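Local coordinates for replication initiation and membrane attachment protein (Geobacillus stearothermophilus 10, PDB 5WTN) that takes part in starting DNA replication as a tetrameric component of the primosome, and probably helps attach the replication machinery to the membrane, at residues 83-87 / 88-92; 45-48 / 49-52; 22-25 / 26-30; 6-9 / 10-14; 121-124 / 125-129. One frame throughout, in Å; residues are numbered along the deposited sequence.

Contact 1 (83-87 / 88-92)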
loop_
_atom_site.group_PDB
_atom_site.type_symbol
_atom_site.label_atom_id
_atom_site.label_comp_id
_atom_site.label_asym_id
_atom_site.label_seq_id
_atom_site.Cartn_x
_atom_site.Cartn_y
_atom_site.Cartn_z
ATOM N N LYS A 83 19.456 6.777 -16.897
ATOM C CA LYS A 83 18.607 5.694 -17.350
ATOM C C LYS A 83 17.175 5.958 -16.939
ATOM O O LYS A 83 16.266 5.774 -17.724
ATOM C CB LYS A 83 19.076 4.367 -16.793
ATOM C CG LYS A 83 20.408 3.979 -17.334
ATOM C CD LYS A 83 20.731 2.566 -16.954
ATOM C CE LYS A 83 22.155 2.230 -17.300
ATOM N NZ LYS A 83 22.363 0.792 -17.023
ATOM N N LEU A 84 16.984 6.412 -15.708
ATOM C CA LEU A 84 15.652 6.761 -15.247
ATOM C C LEU A 84 15.074 7.880 -16.086
ATOM O O LEU A 84 13.892 7.863 -16.377
ATOM C CB LEU A 84 15.632 7.119 -13.759
ATOM C CG LEU A 84 15.957 5.979 -12.803
ATOM C CD1 LEU A 84 15.626 6.373 -11.406
ATOM C CD2 LEU A 84 15.217 4.724 -13.163
ATOM N N GLU A 85 15.906 8.828 -16.502
ATOM C CA GLU A 85 15.437 9.946 -17.320
ATOM C C GLU A 85 14.936 9.506 -18.700
ATOM O O GLU A 85 13.814 9.825 -19.093
ATOM C CB GLU A 85 16.542 10.993 -17.475
ATOM C CG GLU A 85 16.768 11.844 -16.237
ATOM C CD GLU A 85 17.768 12.960 -16.471
ATOM O OE1 GLU A 85 17.907 13.401 -17.631
ATOM O OE2 GLU A 85 18.416 13.394 -15.495
ATOM N N GLY A 86 15.778 8.779 -19.427
ATOM C CA GLY A 86 15.482 8.361 -20.773
ATOM C C GLY A 86 14.280 7.465 -20.829
ATOM O O GLY A 86 13.490 7.554 -21.769
ATOM N N ILE A 87 14.101 6.630 -19.812
ATOM C CA ILE A 87 12.987 5.693 -19.834
ATOM C C ILE A 87 11.665 6.291 -19.314
ATOM O O ILE A 87 10.650 5.607 -19.263
ATOM C CB ILE A 87 13.323 4.341 -19.159
ATOM C CG1 ILE A 87 12.518 3.218 -19.832
ATOM C CG2 ILE A 87 13.029 4.376 -17.672
ATOM C CD1 ILE A 87 13.220 1.941 -19.912
ATOM N N GLY A 88 11.688 7.562 -18.939
ATOM C CA GLY A 88 10.478 8.259 -18.589
ATOM C C GLY A 88 10.209 8.371 -17.105
ATOM O O GLY A 88 9.360 9.162 -16.685
ATOM N N LEU A 89 10.938 7.582 -16.316
ATOM C CA LEU A 89 10.787 7.522 -14.856
ATOM C C LEU A 89 11.170 8.791 -14.052
ATOM O O LEU A 89 10.767 8.938 -12.902
ATOM C CB LEU A 89 11.497 6.291 -14.316
ATOM C CG LEU A 89 10.762 4.979 -14.667
ATOM C CD1 LEU A 89 11.525 3.741 -14.222
ATOM C CD2 LEU A 89 9.328 4.952 -14.093
ATOM N N LEU A 90 11.966 9.687 -14.630
ATOM C CA LEU A 90 12.373 10.869 -13.893
ATOM C C LEU A 90 12.566 12.089 -14.772
ATOM O O LEU A 90 13.263 12.025 -15.780
ATOM C CB LEU A 90 13.659 10.584 -13.088
ATOM C CG LEU A 90 14.324 11.791 -12.391
ATOM C CD1 LEU A 90 13.685 12.150 -11.059
ATOM C CD2 LEU A 90 15.823 11.604 -12.239
ATOM N N ASP A 91 12.000 13.220 -14.362
ATOM C CA ASP A 91 12.291 14.481 -15.034
ATOM C C ASP A 91 13.231 15.292 -14.172
ATOM O O ASP A 91 13.055 15.396 -12.956
ATOM C CB ASP A 91 11.023 15.293 -15.328
ATOM C CG ASP A 91 10.248 14.780 -16.543
ATOM O OD1 ASP A 91 10.868 14.143 -17.422
ATOM O OD2 ASP A 91 9.013 15.015 -16.621
ATOM N N THR A 92 14.239 15.863 -14.813
ATOM C CA THR A 92 15.257 16.615 -14.100
ATOM C C THR A 92 15.274 18.062 -14.540
ATOM O O THR A 92 15.345 18.359 -15.733
ATOM C CB THR A 92 16.665 15.982 -14.263
ATOM O OG1 THR A 92 16.646 14.645 -13.741
ATOM C CG2 THR A 92 17.724 16.805 -13.519
#
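Glu85 sets CG anti to its carbonyl carbon (chi1 -75°) and runs on extended, while Thr92 turns OG1 anti to its own carbonyl carbon; these two settings bring the carboxylate near the end of helix 74-86 to the hydroxyl on strand 90-95. The two side chains meet at about a right angle: Thr92 OG1 donates to Glu85 OE2 over 2.8 Å, arriving from above the carboxylate plane. Arg81 forms a salt bridge with the same oxygen, and OE1 accepts from the backbone N of Arg159 of the second subunit.

Between helix and strand the chain swings round at Gly88, whose phi of 99° would push a CB into Ile87 O. Gly88 N bonds to Glu85 O at 3.1 Å, and Leu90 N gives a weak bond to Leu84 O. Glu85 CA adds a C-H...O contact to Leu90 O. On the apolar side Leu84 CD2 crosses to Leu89 CD1 at 4.0 Å, and Ile87 CG2 lies alongside Leu89 CG at 3.8 Å, against Ile38 and Leu30 of helix 24-38. With an alanine at Glu85, Thr92 OG1 and Arg81 would probably lose their common acceptor, and the second subunit a polar link. Held by a hydroxyl, a guanidinium and an amide, this buried carboxylate is likely to stay ionised and to tie the helix end both to the strand and to the neighbouring chain.

Contact 2 (45-48 / 49-52)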
loop_
_atom_site.group_PDB
_atom_site.type_symbol
_atom_site.label_atom_id
_atom_site.label_comp_id
_atom_site.label_asym_id
_atom_site.label_seq_id
_atom_site.Cartn_x
_atom_site.Cartn_y
_atom_site.Cartn_z
ATOM N N LEU A 45 17.956 3.418 -7.090
ATOM C CA LEU A 45 17.939 4.864 -7.093
ATOM C C LEU A 45 16.503 5.396 -7.132
ATOM O O LEU A 45 16.193 6.431 -6.532
ATOM C CB LEU A 45 18.729 5.401 -8.281
ATOM C CG LEU A 45 18.734 6.915 -8.510
ATOM C CD1 LEU A 45 19.240 7.677 -7.310
ATOM C CD2 LEU A 45 19.569 7.240 -9.704
ATOM N N TYR A 46 15.631 4.698 -7.853
ATOM C CA TYR A 46 14.267 5.152 -7.999
ATOM C C TYR A 46 13.554 4.965 -6.660
ATOM O O TYR A 46 12.789 5.825 -6.215
ATOM C CB TYR A 46 13.572 4.378 -9.120
ATOM C CG TYR A 46 12.167 4.850 -9.411
ATOM C CD1 TYR A 46 11.940 5.884 -10.300
ATOM C CD2 TYR A 46 11.067 4.267 -8.796
ATOM C CE1 TYR A 46 10.657 6.335 -10.575
ATOM C CE2 TYR A 46 9.764 4.717 -9.060
ATOM C CZ TYR A 46 9.567 5.746 -9.960
ATOM O OH TYR A 46 8.296 6.212 -10.250
ATOM N N MET A 47 13.833 3.838 -6.011
ATOM C CA MET A 47 13.293 3.565 -4.686
ATOM C C MET A 47 13.770 4.627 -3.701
ATOM O O MET A 47 12.974 5.201 -2.959
ATOM C CB MET A 47 13.714 2.175 -4.210
ATOM C CG MET A 47 13.139 1.035 -5.034
ATOM S SD MET A 47 11.343 0.926 -4.914
ATOM C CE MET A 47 10.848 2.026 -6.237
ATOM N N THR A 48 15.075 4.886 -3.704
ATOM C CA THR A 48 15.642 5.913 -2.858
ATOM C C THR A 48 15.019 7.300 -3.139
ATOM O O THR A 48 14.658 8.022 -2.208
ATOM C CB THR A 48 17.193 5.900 -2.932
ATOM O OG1 THR A 48 17.672 4.610 -2.522
ATOM C CG2 THR A 48 17.791 6.958 -2.035
ATOM N N LEU A 49 14.844 7.662 -4.403
ATOM C CA LEU A 49 14.196 8.937 -4.711
ATOM C C LEU A 49 12.757 9.055 -4.170
ATOM O O LEU A 49 12.357 10.073 -3.622
ATOM C CB LEU A 49 14.232 9.181 -6.208
ATOM C CG LEU A 49 15.616 9.598 -6.684
ATOM C CD1 LEU A 49 15.634 9.890 -8.177
ATOM C CD2 LEU A 49 16.051 10.810 -5.884
ATOM N N TRP A 50 12.000 7.980 -4.316
ATOM C CA TRP A 50 10.643 7.850 -3.788
ATOM C C TRP A 50 10.638 7.973 -2.269
ATOM O O TRP A 50 9.809 8.689 -1.713
ATOM C CB TRP A 50 10.071 6.511 -4.268
ATOM C CG TRP A 50 8.701 6.074 -3.761
ATOM C CD1 TRP A 50 7.830 6.780 -2.976
ATOM C CD2 TRP A 50 8.052 4.811 -4.039
ATOM N NE1 TRP A 50 6.687 6.033 -2.746
ATOM C CE2 TRP A 50 6.805 4.823 -3.385
ATOM C CE3 TRP A 50 8.410 3.679 -4.784
ATOM C CZ2 TRP A 50 5.916 3.733 -3.445
ATOM C CZ3 TRP A 50 7.530 2.601 -4.848
ATOM C CH2 TRP A 50 6.297 2.635 -4.183
ATOM N N GLY A 51 11.566 7.287 -1.604
ATOM C CA GLY A 51 11.723 7.426 -0.172
ATOM C C GLY A 51 12.112 8.844 0.198
ATOM O O GLY A 51 11.606 9.403 1.179
ATOM N N GLU A 52 13.001 9.445 -0.593
ATOM C CA GLU A 52 13.452 10.803 -0.305
ATOM C C GLU A 52 12.342 11.813 -0.403
ATOM O O GLU A 52 12.343 12.802 0.320
ATOM C CB GLU A 52 14.612 11.213 -1.217
ATOM C CG GLU A 52 16.001 10.967 -0.616
ATOM C CD GLU A 52 16.313 11.908 0.531
ATOM O OE1 GLU A 52 17.138 12.839 0.358
ATOM O OE2 GLU A 52 15.740 11.724 1.620
#
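Leu45, Tyr46, Met47 and Thr48 each accept a backbone bond from the residue four further on, the unbroken pattern of an alpha helix, with Leu49 N to Leu45 O at 2.8 Å and Gly51 N to Met47 O at 2.9 Å. Among the side chains, Met47 and Trp50 make a Met-aromatic contact. Met47 is bent at both chi2 and chi3 (-65° and 88°), which turns its methyl toward the indole of Trp50, both side chains pointing the same way. Met47 CE comes to the edge of the indole near its plane, 3.3 Å from Trp50 CE3, and Met47 SD sits obliquely, 5.1 Å from the centroid of the six-membered ring of Trp50. The same methyl also lies in plane at the edge of the Tyr46 ring. On another side of the helix Leu45 CD1 runs alongside Leu49 CG at 4.1 Å.

Helix 40-55 packs here against helices 63-70 and 74-86 and against strand 104-109, a layout consistent with the winged-helix fold expected of the N-terminal domain in DnaB and DnaD relatives. Polar ends are taken up outside these two turns: Tyr46 OH donates to Arg110 O, while Glu52 OE1 pairs with Tyr14 OH and with the guanidinium of Arg65. Thr48 OG1 bonds back to Ala44 O and to Gln35 of the third subunit, and the Trp50 ring receives Arg27 of that subunit in a cation-pi contact.

Contact 3 (22-25 / 26-30)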
loop_
_atom_site.group_PDB
_atom_site.type_symbol
_atom_site.label_atom_id
_atom_site.label_comp_id
_atom_site.label_asym_id
_atom_site.label_seq_id
_atom_site.Cartn_x
_atom_site.Cartn_y
_atom_site.Cartn_z
ATOM N N LEU A 22 3.208 7.255 -5.831
ATOM C CA LEU A 22 3.749 6.017 -6.326
ATOM C C LEU A 22 3.114 4.945 -5.432
ATOM O O LEU A 22 3.207 5.035 -4.210
ATOM C CB LEU A 22 5.293 6.091 -6.238
ATOM C CG LEU A 22 5.833 7.527 -6.573
ATOM C CD1 LEU A 22 7.334 7.853 -6.262
ATOM C CD2 LEU A 22 5.536 7.926 -8.022
ATOM N N GLN A 23 2.404 3.973 -6.009
ATOM C CA GLN A 23 1.741 2.951 -5.182
ATOM C C GLN A 23 2.235 1.519 -5.400
ATOM O O GLN A 23 2.968 1.236 -6.340
ATOM C CB GLN A 23 0.238 2.986 -5.414
ATOM C CG GLN A 23 -0.499 3.970 -4.555
ATOM C CD GLN A 23 -1.280 4.963 -5.386
ATOM O OE1 GLN A 23 -2.451 4.732 -5.755
ATOM N NE2 GLN A 23 -0.631 6.084 -5.707
ATOM N N GLU A 24 1.810 0.629 -4.509
ATOM C CA GLU A 24 2.196 -0.774 -4.561
ATOM C C GLU A 24 2.305 -1.288 -5.991
ATOM O O GLU A 24 3.362 -1.765 -6.406
ATOM C CB GLU A 24 1.204 -1.631 -3.771
ATOM C CG GLU A 24 1.709 -3.028 -3.449
ATOM C CD GLU A 24 1.463 -3.419 -2.005
ATOM O OE1 GLU A 24 0.771 -2.662 -1.292
ATOM O OE2 GLU A 24 1.963 -4.483 -1.582
ATOM N N VAL A 25 1.213 -1.198 -6.743
ATOM C CA VAL A 25 1.208 -1.719 -8.118
ATOM C C VAL A 25 2.428 -1.242 -8.910
ATOM O O VAL A 25 3.133 -2.062 -9.515
ATOM C CB VAL A 25 -0.053 -1.333 -8.897
ATOM C CG1 VAL A 25 0.084 -1.699 -10.392
ATOM C CG2 VAL A 25 -1.258 -2.000 -8.287
ATOM N N ASP A 26 2.669 0.071 -8.902
ATOM C CA ASP A 26 3.871 0.644 -9.502
ATOM C C ASP A 26 5.132 -0.099 -9.069
ATOM O O ASP A 26 6.028 -0.329 -9.871
ATOM C CB ASP A 26 4.024 2.109 -9.098
ATOM C CG ASP A 26 2.844 2.957 -9.502
ATOM O OD1 ASP A 26 2.363 2.821 -10.649
ATOM O OD2 ASP A 26 2.406 3.775 -8.667
ATOM N N ARG A 27 5.196 -0.486 -7.803
ATOM C CA ARG A 27 6.400 -1.126 -7.290
ATOM C C ARG A 27 6.670 -2.466 -7.953
ATOM O O ARG A 27 7.820 -2.884 -8.079
ATOM C CB ARG A 27 6.325 -1.327 -5.778
ATOM C CG ARG A 27 7.657 -1.701 -5.159
ATOM C CD ARG A 27 7.450 -2.508 -3.909
ATOM N NE ARG A 27 7.017 -3.844 -4.274
ATOM C CZ ARG A 27 6.069 -4.524 -3.653
ATOM N NH1 ARG A 27 5.425 -3.991 -2.624
ATOM N NH2 ARG A 27 5.762 -5.737 -4.084
ATOM N N LYS A 28 5.605 -3.151 -8.353
ATOM C CA LYS A 28 5.732 -4.447 -9.008
ATOM C C LYS A 28 6.124 -4.250 -10.465
ATOM O O LYS A 28 6.976 -4.961 -10.997
ATOM C CB LYS A 28 4.421 -5.229 -8.915
ATOM C CG LYS A 28 3.844 -5.306 -7.511
ATOM C CD LYS A 28 2.841 -6.442 -7.388
ATOM C CE LYS A 28 1.873 -6.203 -6.241
ATOM N NZ LYS A 28 0.867 -7.295 -6.126
ATOM N N VAL A 29 5.493 -3.270 -11.102
ATOM C CA VAL A 29 5.802 -2.919 -12.481
ATOM C C VAL A 29 7.265 -2.515 -12.570
ATOM O O VAL A 29 7.961 -2.861 -13.525
ATOM C CB VAL A 29 4.921 -1.761 -12.983
ATOM C CG1 VAL A 29 5.410 -1.274 -14.339
ATOM C CG2 VAL A 29 3.466 -2.195 -13.058
ATOM N N LEU A 30 7.725 -1.783 -11.561
ATOM C CA LEU A 30 9.121 -1.405 -11.475
ATOM C C LEU A 30 10.024 -2.605 -11.330
ATOM O O LEU A 30 11.048 -2.712 -11.990
ATOM C CB LEU A 30 9.343 -0.483 -10.296
ATOM C CG LEU A 30 8.927 0.953 -10.587
ATOM C CD1 LEU A 30 8.700 1.647 -9.258
ATOM C CD2 LEU A 30 9.964 1.673 -11.429
#
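Gln23, at the N-cap of helix 24-38, gives its backbone N to Asp26 OD2 at 2.7 Å, nearly straight at 172° and on the anti side of the carboxylate. Asp26 is the third residue of the helix, and the bond is made as in the N3-to-N-cap half of a capping box; CG anti to the carbonyl carbon (chi1 -59°) carries the carboxylate back to the cap.

Backbone bonds begin with Arg27 N to Gln23 O at 3.2 Å and continue with Lys28 N to Glu24 O at 3.3 Å. Val25 O takes two donors, Val29 N in the helical direction and Lys28 N from above the carbonyl plane.

Among the charged groups, Glu24 and Arg27 lie side by side, and Glu24 OE2 forms a long salt bridge with Arg27 NH1 at 3.6 Å, the two planes turned 57° apart. Lys28 NZ instead pairs with Glu54 of the third subunit.

The apolar contribution is small: Val25 CG1 approaches Val29 CG2 at 4.3 Å.

A carboxylate in the first turn, accepting from the N-cap amide, probably also gains from the positive end of the helix, so Asp26 is likely to remain ionised, while the longer Glu24-Arg27 pairing probably adds less.

Contact 4 (6-9 / 10-14)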
loop_
_atom_site.group_PDB
_atom_site.type_symbol
_atom_site.label_atom_id
_atom_site.label_comp_id
_atom_site.label_asym_id
_atom_site.label_seq_id
_atom_site.Cartn_x
_atom_site.Cartn_y
_atom_site.Cartn_z
ATOM N N LYS A 6 31.357 16.720 -15.247
ATOM C CA LYS A 6 31.063 17.756 -16.228
ATOM C C LYS A 6 29.701 18.417 -15.932
ATOM O O LYS A 6 29.457 19.554 -16.308
ATOM C CB LYS A 6 31.103 17.123 -17.625
ATOM C CG LYS A 6 31.148 18.099 -18.791
ATOM C CD LYS A 6 32.508 18.735 -18.996
ATOM C CE LYS A 6 32.376 20.097 -19.670
ATOM N NZ LYS A 6 31.780 21.106 -18.738
ATOM N N GLU A 7 28.847 17.694 -15.212
ATOM C CA GLU A 7 27.523 18.198 -14.860
ATOM C C GLU A 7 27.221 18.156 -13.357
ATOM O O GLU A 7 26.759 19.145 -12.788
ATOM C CB GLU A 7 26.442 17.433 -15.629
ATOM C CG GLU A 7 26.153 17.989 -17.014
ATOM C CD GLU A 7 25.583 16.945 -17.953
ATOM O OE1 GLU A 7 25.828 17.047 -19.174
ATOM O OE2 GLU A 7 24.892 16.023 -17.472
ATOM N N LEU A 8 27.472 17.014 -12.723
ATOM C CA LEU A 8 27.111 16.822 -11.328
ATOM C C LEU A 8 28.326 16.648 -10.406
ATOM O O LEU A 8 29.181 15.777 -10.626
ATOM C CB LEU A 8 26.217 15.575 -11.228
ATOM C CG LEU A 8 25.703 15.091 -9.887
ATOM C CD1 LEU A 8 24.630 16.024 -9.435
ATOM C CD2 LEU A 8 25.188 13.679 -10.046
ATOM N N ILE A 9 28.391 17.456 -9.351
ATOM C CA ILE A 9 29.416 17.276 -8.312
ATOM C C ILE A 9 28.758 17.112 -6.937
ATOM O O ILE A 9 27.604 17.488 -6.754
ATOM C CB ILE A 9 30.441 18.434 -8.286
ATOM C CG1 ILE A 9 29.763 19.763 -7.963
ATOM C CG2 ILE A 9 31.150 18.546 -9.602
ATOM C CD1 ILE A 9 30.704 20.925 -7.934
ATOM N N ALA A 10 29.485 16.552 -5.974
ATOM C CA ALA A 10 28.900 16.175 -4.683
ATOM C C ALA A 10 28.226 17.306 -3.914
ATOM O O ALA A 10 27.317 17.051 -3.126
ATOM C CB ALA A 10 29.924 15.490 -3.804
ATOM N N VAL A 11 28.661 18.545 -4.123
ATOM C CA VAL A 11 28.116 19.642 -3.333
ATOM C C VAL A 11 26.928 20.277 -4.013
ATOM O O VAL A 11 26.355 21.241 -3.482
ATOM C CB VAL A 11 29.164 20.752 -2.998
ATOM C CG1 VAL A 11 30.194 20.243 -2.002
ATOM C CG2 VAL A 11 29.808 21.327 -4.271
ATOM N N ASP A 12 26.580 19.775 -5.196
ATOM C CA ASP A 12 25.385 20.259 -5.880
ATOM C C ASP A 12 24.155 19.872 -5.058
ATOM O O ASP A 12 24.143 18.856 -4.343
ATOM C CB ASP A 12 25.279 19.680 -7.296
ATOM C CG ASP A 12 26.246 20.330 -8.280
ATOM O OD1 ASP A 12 26.582 21.519 -8.068
ATOM O OD2 ASP A 12 26.659 19.659 -9.271
ATOM N N ARG A 13 23.103 20.680 -5.136
ATOM C CA ARG A 13 21.919 20.441 -4.310
ATOM C C ARG A 13 20.709 19.944 -5.102
ATOM O O ARG A 13 20.525 20.308 -6.262
ATOM C CB ARG A 13 21.547 21.708 -3.535
ATOM C CG ARG A 13 22.674 22.267 -2.681
ATOM C CD ARG A 13 22.175 23.366 -1.759
ATOM N NE ARG A 13 21.185 24.220 -2.410
ATOM C CZ ARG A 13 21.485 25.267 -3.171
ATOM N NH1 ARG A 13 22.753 25.595 -3.380
ATOM N NH2 ARG A 13 20.518 25.986 -3.724
ATOM N N TYR A 14 19.885 19.115 -4.463
ATOM C CA TYR A 14 18.654 18.645 -5.088
ATOM C C TYR A 14 17.426 18.808 -4.209
ATOM O O TYR A 14 17.510 19.051 -3.000
ATOM C CB TYR A 14 18.776 17.190 -5.509
ATOM C CG TYR A 14 18.867 16.218 -4.360
ATOM C CD1 TYR A 14 17.741 15.530 -3.906
ATOM C CD2 TYR A 14 20.080 15.952 -3.749
ATOM C CE1 TYR A 14 17.826 14.609 -2.865
ATOM C CE2 TYR A 14 20.172 15.027 -2.703
ATOM C CZ TYR A 14 19.042 14.366 -2.266
ATOM O OH TYR A 14 19.139 13.465 -1.231
#
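A type I beta turn from Ile9 to Asp12 leads the irregular N-terminal segment into strand 13-17, an inner strand of the mixed sheet. Its closing bond runs from Asp12 N to Ile9 O at 3.0 Å, with the donor above the carbonyl plane. Asp12 then reaches back across the turn: with CG anti to its carbonyl carbon (chi1 -75°), OD2 takes the backbone N of Ile9 at 2.8 Å. That bond is almost straight at 172°, although Ile9 N approaches from above the carboxylate plane. Ile9 and Asp12 are thus paired twice, each through its own backbone N.

The side chain of Ile9 stands at about a right angle to that of Asp12, and Ile9 CG1 lies 3.4 Å from Asp12 OD2. Beyond it, Ile9 CD1 crosses to Val11 CG2 at 3.8 Å, so the isoleucine lies across the turn and touches two of its residues. Leu8 CD1 also comes obliquely to 4.2 Å from Asp12 OD2.

The other carboxylate oxygen, Asp12 OD1, accepts from the backbone N of Lys103, just ahead of strand 104-109. An alanine at Asp12 would probably leave the amides of Ile9 and Lys103 without their acceptor, and the turn, still closed by its main-chain bond, looser against the loop before strand 104-109. Nearby, Glu7 bonds to Tyr78 and forms a salt bridge with Arg159 of the second subunit. Together these bonds make a type I beta turn leading into a strand, with a carboxylate from its fourth residue accepting from the amide of its first.

Contact 5 (121-124 / 125-129)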
loop_
_atom_site.group_PDB
_atom_site.type_symbol
_atom_site.label_atom_id
_atom_site.label_comp_id
_atom_site.label_asym_id
_atom_site.label_seq_id
_atom_site.Cartn_x
_atom_site.Cartn_y
_atom_site.Cartn_z
ATOM N N ASP A 121 3.093 -0.773 -25.694
ATOM C CA ASP A 121 4.112 0.104 -26.246
ATOM C C ASP A 121 4.944 -0.624 -27.300
ATOM O O ASP A 121 5.389 -1.768 -27.085
ATOM C CB ASP A 121 5.012 0.630 -25.133
ATOM C CG ASP A 121 6.030 1.633 -25.629
ATOM O OD1 ASP A 121 7.129 1.195 -26.023
ATOM O OD2 ASP A 121 5.741 2.854 -25.605
ATOM N N GLU A 122 5.140 0.045 -28.435
ATOM C CA GLU A 122 5.905 -0.518 -29.532
ATOM C C GLU A 122 7.284 -1.021 -29.106
ATOM O O GLU A 122 7.634 -2.161 -29.372
ATOM C CB GLU A 122 6.028 0.483 -30.672
ATOM C CG GLU A 122 4.728 0.749 -31.396
ATOM C CD GLU A 122 3.872 1.778 -30.684
ATOM O OE1 GLU A 122 4.330 2.359 -29.666
ATOM O OE2 GLU A 122 2.729 2.005 -31.137
ATOM N N MET A 123 8.051 -0.177 -28.435
ATOM C CA MET A 123 9.421 -0.513 -28.069
ATOM C C MET A 123 9.610 -1.381 -26.814
ATOM O O MET A 123 10.328 -2.367 -26.846
ATOM C CB MET A 123 10.265 0.771 -28.027
ATOM C CG MET A 123 11.037 0.977 -29.292
ATOM S SD MET A 123 11.801 2.559 -29.406
ATOM C CE MET A 123 12.185 2.904 -27.705
ATOM N N LEU A 124 8.929 -1.028 -25.730
ATOM C CA LEU A 124 9.200 -1.624 -24.429
ATOM C C LEU A 124 8.894 -3.100 -24.386
ATOM O O LEU A 124 9.665 -3.867 -23.840
ATOM C CB LEU A 124 8.439 -0.887 -23.330
ATOM C CG LEU A 124 8.900 0.560 -23.174
ATOM C CD1 LEU A 124 8.104 1.319 -22.117
ATOM C CD2 LEU A 124 10.376 0.561 -22.843
ATOM N N SER A 125 7.766 -3.494 -24.961
ATOM C CA SER A 125 7.395 -4.896 -25.026
ATOM C C SER A 125 8.434 -5.724 -25.774
ATOM O O SER A 125 8.859 -6.754 -25.270
ATOM C CB SER A 125 6.034 -5.041 -25.686
ATOM O OG SER A 125 6.009 -4.249 -26.860
ATOM N N VAL A 126 8.868 -5.302 -26.961
ATOM C CA VAL A 126 9.824 -6.165 -27.658
ATOM C C VAL A 126 11.189 -6.225 -26.955
ATOM O O VAL A 126 11.757 -7.305 -26.806
ATOM C CB VAL A 126 9.856 -6.048 -29.245
ATOM C CG1 VAL A 126 8.733 -5.197 -29.779
ATOM C CG2 VAL A 126 11.214 -5.614 -29.761
ATOM N N PHE A 127 11.686 -5.095 -26.469
ATOM C CA PHE A 127 12.844 -5.135 -25.582
ATOM C C PHE A 127 12.684 -6.106 -24.419
ATOM O O PHE A 127 13.569 -6.912 -24.154
ATOM C CB PHE A 127 13.144 -3.764 -25.026
ATOM C CG PHE A 127 13.753 -2.840 -26.017
ATOM C CD1 PHE A 127 14.723 -3.284 -26.892
ATOM C CD2 PHE A 127 13.344 -1.516 -26.085
ATOM C CE1 PHE A 127 15.284 -2.431 -27.803
ATOM C CE2 PHE A 127 13.896 -0.656 -27.001
ATOM C CZ PHE A 127 14.867 -1.111 -27.859
ATOM N N LEU A 128 11.563 -6.035 -23.716
ATOM C CA LEU A 128 11.384 -6.889 -22.557
ATOM C C LEU A 128 11.404 -8.385 -22.912
ATOM O O LEU A 128 12.026 -9.185 -22.203
ATOM C CB LEU A 128 10.125 -6.506 -21.779
ATOM C CG LEU A 128 9.971 -7.333 -20.499
ATOM C CD1 LEU A 128 11.025 -6.985 -19.483
ATOM C CD2 LEU A 128 8.619 -7.185 -19.896
ATOM N N ARG A 129 10.736 -8.756 -24.008
ATOM C CA ARG A 129 10.722 -10.146 -24.474
ATOM C C ARG A 129 12.137 -10.691 -24.639
ATOM O O ARG A 129 12.456 -11.763 -24.122
ATOM C CB ARG A 129 9.958 -10.272 -25.802
ATOM C CG ARG A 129 9.391 -11.663 -26.092
ATOM C CD ARG A 129 8.615 -11.693 -27.397
ATOM N NE ARG A 129 7.621 -10.622 -27.477
ATOM C CZ ARG A 129 7.506 -9.755 -28.495
ATOM N NH1 ARG A 129 8.321 -9.847 -29.552
ATOM N NH2 ARG A 129 6.571 -8.794 -28.468
#
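Asp121 and Ser125 bind one another at the N-cap of helix 122-132, where Ser125 OG donates to Asp121 O at 2.6 Å, nearly along the C=O axis. A serine OG set between its backbone N and carbonyl carbon (chi1 47°) makes that reach one turn back possible. The cap itself is the aspartate side chain: Asp121 OD1 accepts from Leu124 N at 2.9 Å, on the anti side of the carboxylate, and more weakly from Met123 N. The same oxygen also receives Tyr199 OH of the second subunit, and OD2 forms a salt bridge with Lys235 of that chain.

The densely packed part of the contact is the buried pairing of Met123 with Phe127. Their side chains lie alongside each other, pointing the same way, and Phe127 CE2 stands 4.0 Å from Met123 CG and at a like distance from CB and CE, the methionine bending at chi3 to bring its methyl to CE2. Phe127 CD2 passes 3.2 Å from Met123 O, which lies oblique to the ring, while Phe127 N bonds to that carbonyl at 3.1 Å. Leu124 and Leu128 extend this apolar side to Leu37, Leu33 and Phe118.

By contrast, the more solvent-accessible side carries Glu122 and Arg129. Glu122 makes a weak, long ion pair with Lys235 of the second subunit. Arg129 curls back along the helix and makes a cation-pi contact with Phe137, and one face of the Arg129 guanidinium rests over Val126 CA, 4.1 Å above the plane and offset toward the rim.

How the contacts relate
From the N terminus the five contacts follow in series, each closing a short local loop or helical turn; none nests in or crosses another. Contact 4 turns the chain into strand 13-17, contact 3 starts helix 24-38, and contact 2 lies within helix 40-55. Contact 1 carries helix 74-86 into strand 90-95, and contact 5 caps helix 122-132. Contacts 1, 2 and 3 meet in one core: Tyr46 touches Leu84, Leu89, Leu22 and Leu30, and Leu89 packs on Leu30. A probable hydrogen bond between Tyr14 and Glu52 joins contact 4 to contact 2. Contact 5 touches none of the others, its centre about 17 Å from that of contact 1, though both reach the second subunit.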